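Local coordinates for protein aminotransferase, class IV (Brucella abortus, PDB 4TVI) that probably transfers the amino group of leucine, isoleucine or valine to 2-oxoglutarate, using pyridoxal 5'-phosphate as cofactor, at residues Leu70-Leu78 / Ala304-Ala312. Sequence-based numbering, arbitrary orientation.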
ATOM      1  N   LEU A  70      -6.928  24.996   4.160  1.00 20.08           N
ATOM      2  CA  LEU A  70      -7.059  26.414   4.469  1.00 20.65           C
ATOM      3  C   LEU A  70      -7.495  27.153   3.211  1.00 19.95           C
ATOM      4  O   LEU A  70      -6.825  27.072   2.182  1.00 19.09           O
ATOM      5  CB  LEU A  70      -5.744  26.992   4.996  1.00 22.44           C
ATOM      6  CG  LEU A  70      -5.673  28.521   5.042  1.00 23.64           C
ATOM      7  CD1 LEU A  70      -6.662  29.085   6.063  1.00 17.00           C
ATOM      8  CD2 LEU A  70      -4.244  29.004   5.319  1.00 20.11           C
ATOM      9  N   PHE A  71      -8.631  27.837   3.273  1.00 16.15           N
ATOM     10  CA  PHE A  71      -9.085  28.624   2.132  1.00 16.76           C
ATOM     11  C   PHE A  71      -9.949  29.788   2.599  1.00 20.48           C
ATOM     12  O   PHE A  71     -10.750  29.640   3.523  1.00 18.84           O
ATOM     13  CB  PHE A  71      -9.855  27.745   1.133  1.00 16.64           C
ATOM     14  CG  PHE A  71     -11.179  27.247   1.648  1.00 17.93           C
ATOM     15  CD1 PHE A  71     -11.258  26.067   2.369  1.00 17.42           C
ATOM     16  CD2 PHE A  71     -12.346  27.958   1.402  1.00 18.36           C
ATOM     17  CE1 PHE A  71     -12.476  25.604   2.844  1.00 18.84           C
ATOM     18  CE2 PHE A  71     -13.570  27.505   1.878  1.00 19.26           C
ATOM     19  CZ  PHE A  71     -13.634  26.324   2.597  1.00 19.66           C
ATOM     20  N   GLU A  72      -9.774  30.945   1.962  1.00 23.42           N
ATOM     21  CA  GLU A  72     -10.525  32.149   2.308  1.00 26.34           C
ATOM     22  C   GLU A  72     -10.450  32.450   3.805  1.00 27.71           C
ATOM     23  O   GLU A  72     -11.393  32.995   4.390  1.00 26.41           O
ATOM     24  CB  GLU A  72     -11.980  32.014   1.854  1.00 27.13           C
ATOM     25  CG  GLU A  72     -12.113  31.821   0.352  1.00 30.43           C
ATOM     26  CD  GLU A  72     -13.512  31.426  -0.077  1.00 33.63           C
ATOM     27  OE1 GLU A  72     -14.477  31.719   0.664  1.00 30.98           O
ATOM     28  OE2 GLU A  72     -13.641  30.815  -1.160  1.00 37.03           O
ATOM     29  N   GLY A  73      -9.321  32.085   4.412  1.00 26.87           N
ATOM     30  CA  GLY A  73      -9.045  32.402   5.802  1.00 24.81           C
ATOM     31  C   GLY A  73      -9.620  31.434   6.819  1.00 24.27           C
ATOM     32  O   GLY A  73      -9.477  31.655   8.021  1.00 24.56           O
ATOM     33  N   VAL A  74     -10.276  30.368   6.363  1.00 20.30           N
ATOM     34  CA  VAL A  74     -10.887  29.436   7.303  1.00 19.66           C
ATOM     35  C   VAL A  74     -10.385  28.004   7.097  1.00 20.61           C
ATOM     36  O   VAL A  74      -9.940  27.645   6.006  1.00 20.51           O
ATOM     37  CB  VAL A  74     -12.440  29.469   7.207  1.00 16.43           C
ATOM     38  CG1 VAL A  74     -12.954  30.876   7.516  1.00 17.18           C
ATOM     39  CG2 VAL A  74     -12.918  29.012   5.839  1.00 16.12           C
ATOM     40  N   THR A  75     -10.463  27.194   8.154  1.00 18.76           N
ATOM     41  CA  THR A  75      -9.981  25.813   8.129  1.00 17.48           C
ATOM     42  C   THR A  75     -11.037  24.838   8.646  1.00 18.65           C
ATOM     43  O   THR A  75     -10.851  24.219   9.700  1.00 17.76           O
ATOM     44  CB  THR A  75      -8.709  25.647   8.987  1.00 18.69           C
ATOM     45  OG1 THR A  75      -8.991  26.042  10.340  1.00 19.98           O
ATOM     46  CG2 THR A  75      -7.573  26.508   8.450  1.00 18.44           C
ATOM     47  N   PRO A  76     -12.150  24.694   7.906  1.00 15.96           N
ATOM     48  CA  PRO A  76     -13.278  23.876   8.373  1.00 16.33           C
ATOM     49  C   PRO A  76     -12.907  22.424   8.642  1.00 14.69           C
ATOM     50  O   PRO A  76     -12.178  21.810   7.860  1.00 13.98           O
ATOM     51  CB  PRO A  76     -14.287  23.977   7.224  1.00 15.05           C
ATOM     52  CG  PRO A  76     -13.482  24.361   6.032  1.00 17.08           C
ATOM     53  CD  PRO A  76     -12.394  25.248   6.566  1.00 14.35           C
ATOM     54  N   ASP A  77     -13.397  21.905   9.764  1.00 14.66           N
ATOM     55  CA  ASP A  77     -13.211  20.509  10.153  1.00 16.04           C
ATOM     56  C   ASP A  77     -11.740  20.114  10.272  1.00 16.42           C
ATOM     57  O   ASP A  77     -11.397  18.935  10.139  1.00 15.59           O
ATOM     58  CB  ASP A  77     -13.923  19.572   9.165  1.00 15.92           C
ATOM     59  CG  ASP A  77     -15.415  19.434   9.461  1.00 19.11           C
ATOM     60  OD1 ASP A  77     -15.789  19.474  10.651  1.00 20.03           O
ATOM     61  OD2 ASP A  77     -16.213  19.293   8.504  1.00 17.41           O
ATOM     62  N   LEU A  78     -10.876  21.094  10.523  1.00 16.16           N
ATOM     63  CA  LEU A  78      -9.465  20.809  10.790  1.00 18.63           C
ATOM     64  C   LEU A  78      -9.336  19.882  11.998  1.00 19.39           C
ATOM     65  O   LEU A  78      -8.443  19.036  12.051  1.00 19.21           O
ATOM     66  CB  LEU A  78      -8.667  22.098  11.023  1.00 13.81           C
ATOM     67  CG  LEU A  78      -7.216  21.918  11.492  1.00 13.95           C
ATOM     68  CD1 LEU A  78      -6.425  21.058  10.505  1.00 13.90           C
ATOM     69  CD2 LEU A  78      -6.538  23.271  11.687  1.00 14.55           C
ATOM     70  N   ALA A 304     -22.885  25.916  -1.628  1.00 20.35           N
ATOM     71  CA  ALA A 304     -23.194  27.198  -0.999  1.00 20.86           C
ATOM     72  C   ALA A 304     -23.356  27.028   0.506  1.00 20.23           C
ATOM     73  O   ALA A 304     -22.844  27.828   1.291  1.00 17.38           O
ATOM     74  CB  ALA A 304     -24.455  27.804  -1.606  1.00 18.95           C
ATOM     75  N   LEU A 305     -24.061  25.971   0.896  1.00 19.02           N
ATOM     76  CA  LEU A 305     -24.295  25.672   2.303  1.00 18.63           C
ATOM     77  C   LEU A 305     -22.995  25.386   3.036  1.00 19.13           C
ATOM     78  O   LEU A 305     -22.826  25.779   4.189  1.00 19.91           O
ATOM     79  CB  LEU A 305     -25.240  24.478   2.444  1.00 19.05           C
ATOM     80  CG  LEU A 305     -26.699  24.724   2.060  1.00 21.68           C
ATOM     81  CD1 LEU A 305     -27.474  23.407   2.015  1.00 22.27           C
ATOM     82  CD2 LEU A 305     -27.336  25.706   3.033  1.00 22.69           C
ATOM     83  N   TYR A 306     -22.072  24.703   2.365  1.00 20.86           N
ATOM     84  CA  TYR A 306     -20.793  24.393   2.981  1.00 19.05           C
ATOM     85  C   TYR A 306     -20.024  25.681   3.260  1.00 20.16           C
ATOM     86  O   TYR A 306     -19.489  25.867   4.352  1.00 22.86           O
ATOM     87  CB  TYR A 306     -19.957  23.461   2.103  1.00 16.28           C
ATOM     88  CG  TYR A 306     -18.716  22.976   2.814  1.00 16.40           C
ATOM     89  CD1 TYR A 306     -17.548  23.730   2.806  1.00 15.13           C
ATOM     90  CD2 TYR A 306     -18.724  21.782   3.528  1.00 15.54           C
ATOM     91  CE1 TYR A 306     -16.415  23.302   3.471  1.00 15.21           C
ATOM     92  CE2 TYR A 306     -17.591  21.344   4.199  1.00 17.72           C
ATOM     93  CZ  TYR A 306     -16.439  22.113   4.166  1.00 16.70           C
ATOM     94  OH  TYR A 306     -15.307  21.694   4.830  1.00 16.09           O
ATOM     95  N   TRP A 307     -19.971  26.562   2.266  1.00 19.90           N
ATOM     96  CA  TRP A 307     -19.247  27.826   2.395  1.00 20.81           C
ATOM     97  C   TRP A 307     -19.847  28.724   3.477  1.00 21.08           C
ATOM     98  O   TRP A 307     -19.108  29.398   4.196  1.00 23.92           O
ATOM     99  CB  TRP A 307     -19.223  28.559   1.055  1.00 20.83           C
ATOM    100  CG  TRP A 307     -17.897  28.489   0.369  1.00 19.90           C
ATOM    101  CD1 TRP A 307     -17.013  29.513   0.177  1.00 19.38           C
ATOM    102  CD2 TRP A 307     -17.293  27.325  -0.201  1.00 20.09           C
ATOM    103  NE1 TRP A 307     -15.901  29.060  -0.489  1.00 20.44           N
ATOM    104  CE2 TRP A 307     -16.046  27.718  -0.731  1.00 21.26           C
ATOM    105  CE3 TRP A 307     -17.685  25.988  -0.323  1.00 18.06           C
ATOM    106  CZ2 TRP A 307     -15.191  26.822  -1.371  1.00 22.23           C
ATOM    107  CZ3 TRP A 307     -16.830  25.098  -0.957  1.00 21.36           C
ATOM    108  CH2 TRP A 307     -15.599  25.520  -1.473  1.00 21.45           C
ATOM    109  N   GLU A 308     -21.177  28.720   3.608  1.00 20.46           N
ATOM    110  CA  GLU A 308     -21.825  29.507   4.655  1.00 23.63           C
ATOM    111  C   GLU A 308     -21.377  29.047   6.023  1.00 20.82           C
ATOM    112  O   GLU A 308     -20.958  29.853   6.854  1.00 20.90           O
ATOM    113  CB  GLU A 308     -23.351  29.410   4.604  1.00 30.46           C
ATOM    114  CG  GLU A 308     -23.983  30.004   5.879  1.00 38.71           C
ATOM    115  CD  GLU A 308     -25.472  29.739   6.011  1.00 47.66           C
ATOM    116  OE1 GLU A 308     -25.931  28.661   5.571  1.00 49.12           O
ATOM    117  OE2 GLU A 308     -26.188  30.599   6.569  1.00 51.67           O
ATOM    118  N   TRP A 309     -21.476  27.741   6.253  1.00 19.09           N
ATOM    119  CA  TRP A 309     -21.084  27.171   7.531  1.00 20.72           C
ATOM    120  C   TRP A 309     -19.601  27.390   7.809  1.00 20.97           C
ATOM    121  O   TRP A 309     -19.211  27.704   8.933  1.00 20.12           O
ATOM    122  CB  TRP A 309     -21.410  25.677   7.578  1.00 20.79           C
ATOM    123  CG  TRP A 309     -20.722  24.989   8.702  1.00 21.18           C
ATOM    124  CD1 TRP A 309     -21.104  24.971  10.013  1.00 23.55           C
ATOM    125  CD2 TRP A 309     -19.519  24.219   8.623  1.00 22.38           C
ATOM    126  NE1 TRP A 309     -20.211  24.242  10.756  1.00 23.82           N
ATOM    127  CE2 TRP A 309     -19.230  23.764   9.926  1.00 24.73           C
ATOM    128  CE3 TRP A 309     -18.656  23.871   7.578  1.00 20.37           C
ATOM    129  CZ2 TRP A 309     -18.113  22.978  10.210  1.00 24.43           C
ATOM    130  CZ3 TRP A 309     -17.552  23.092   7.863  1.00 22.80           C
ATOM    131  CH2 TRP A 309     -17.287  22.658   9.169  1.00 24.15           C
ATOM    132  N   ALA A 310     -18.778  27.228   6.779  1.00 21.61           N
ATOM    133  CA  ALA A 310     -17.336  27.375   6.942  1.00 22.15           C
ATOM    134  C   ALA A 310     -16.977  28.784   7.398  1.00 21.69           C
ATOM    135  O   ALA A 310     -16.044  28.962   8.177  1.00 22.59           O
ATOM    136  CB  ALA A 310     -16.618  27.040   5.647  1.00 16.84           C
ATOM    137  N   HIS A 311     -17.726  29.774   6.917  1.00 19.51           N
ATOM    138  CA  HIS A 311     -17.464  31.168   7.263  1.00 24.47           C
ATOM    139  C   HIS A 311     -18.347  31.671   8.401  1.00 28.16           C
ATOM    140  O   HIS A 311     -18.287  32.849   8.763  1.00 29.17           O
ATOM    141  CB  HIS A 311     -17.661  32.069   6.039  1.00 24.01           C
ATOM    142  CG  HIS A 311     -16.542  32.001   5.048  1.00 24.48           C
ATOM    143  ND1 HIS A 311     -15.308  32.575   5.274  1.00 25.42           N
ATOM    144  CD2 HIS A 311     -16.470  31.427   3.823  1.00 25.16           C
ATOM    145  CE1 HIS A 311     -14.527  32.361   4.230  1.00 26.88           C
ATOM    146  NE2 HIS A 311     -15.208  31.664   3.337  1.00 26.94           N
ATOM    147  N   ALA A 312     -19.167  30.793   8.967  1.00 28.98           N
ATOM    148  CA  ALA A 312     -20.046  31.204  10.059  1.00 35.31           C
ATOM    149  C   ALA A 312     -19.248  31.408  11.339  1.00 39.81           C
ATOM    150  O   ALA A 312     -18.121  30.926  11.468  1.00 40.74           O
ATOM    151  CB  ALA A 312     -21.154  30.183  10.274  1.00 36.01           C
ATOM    152  OXT ALA A 312     -19.710  32.063  12.271  1.00 43.14           O
TER
HETATM  153  O   HOH W   1     -15.680  19.407   5.951  1.00 17.56           O
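In this class IV aminotransferase the C-terminal helix 297-310 packs its last turns against the loop that links strand 64-70 to helix 78-91, and the type I' turn F71-V74 brings E72 to the helix end. The E72 carboxylate takes two N-H donors. H311 NE2 gives to E72 OE1 at 2.8 Å on the anti side, in a bent bond (149°) with each partner tilted out of the other's plane. W307 NE1 gives to E72 OE2 at 2.9 Å on the syn side. This second bond is almost straight (175°) and lies in the indole plane, though tilted from the carboxylate plane. Beside E72, F71 CE2 lies over one face of the W307 indole, 3.6 Å from W307 CE2, the two ring planes inclined at 46°. V74 sets CG2 over the imidazole face of H311 as a CH-pi contact, while the same methyl sits 4.2 Å from A310 CB. Further along, P76 lies against two aromatic side chains: its CB meets W309 CZ3 at 3.4 Å and its CG lies 3.4 Å from Y306 OH. With CG anti to the backbone N, Y306 carries its hydroxyl across to a water that donates to D77 OD2, bridging the segments. D77 OD1 is salt-bridged to R245 of helix 241-252, a helix that Y306 and W309 also touch. K281 of strand 281-288 touches F71, Y306 and W307, and M154 touches F71 and W307.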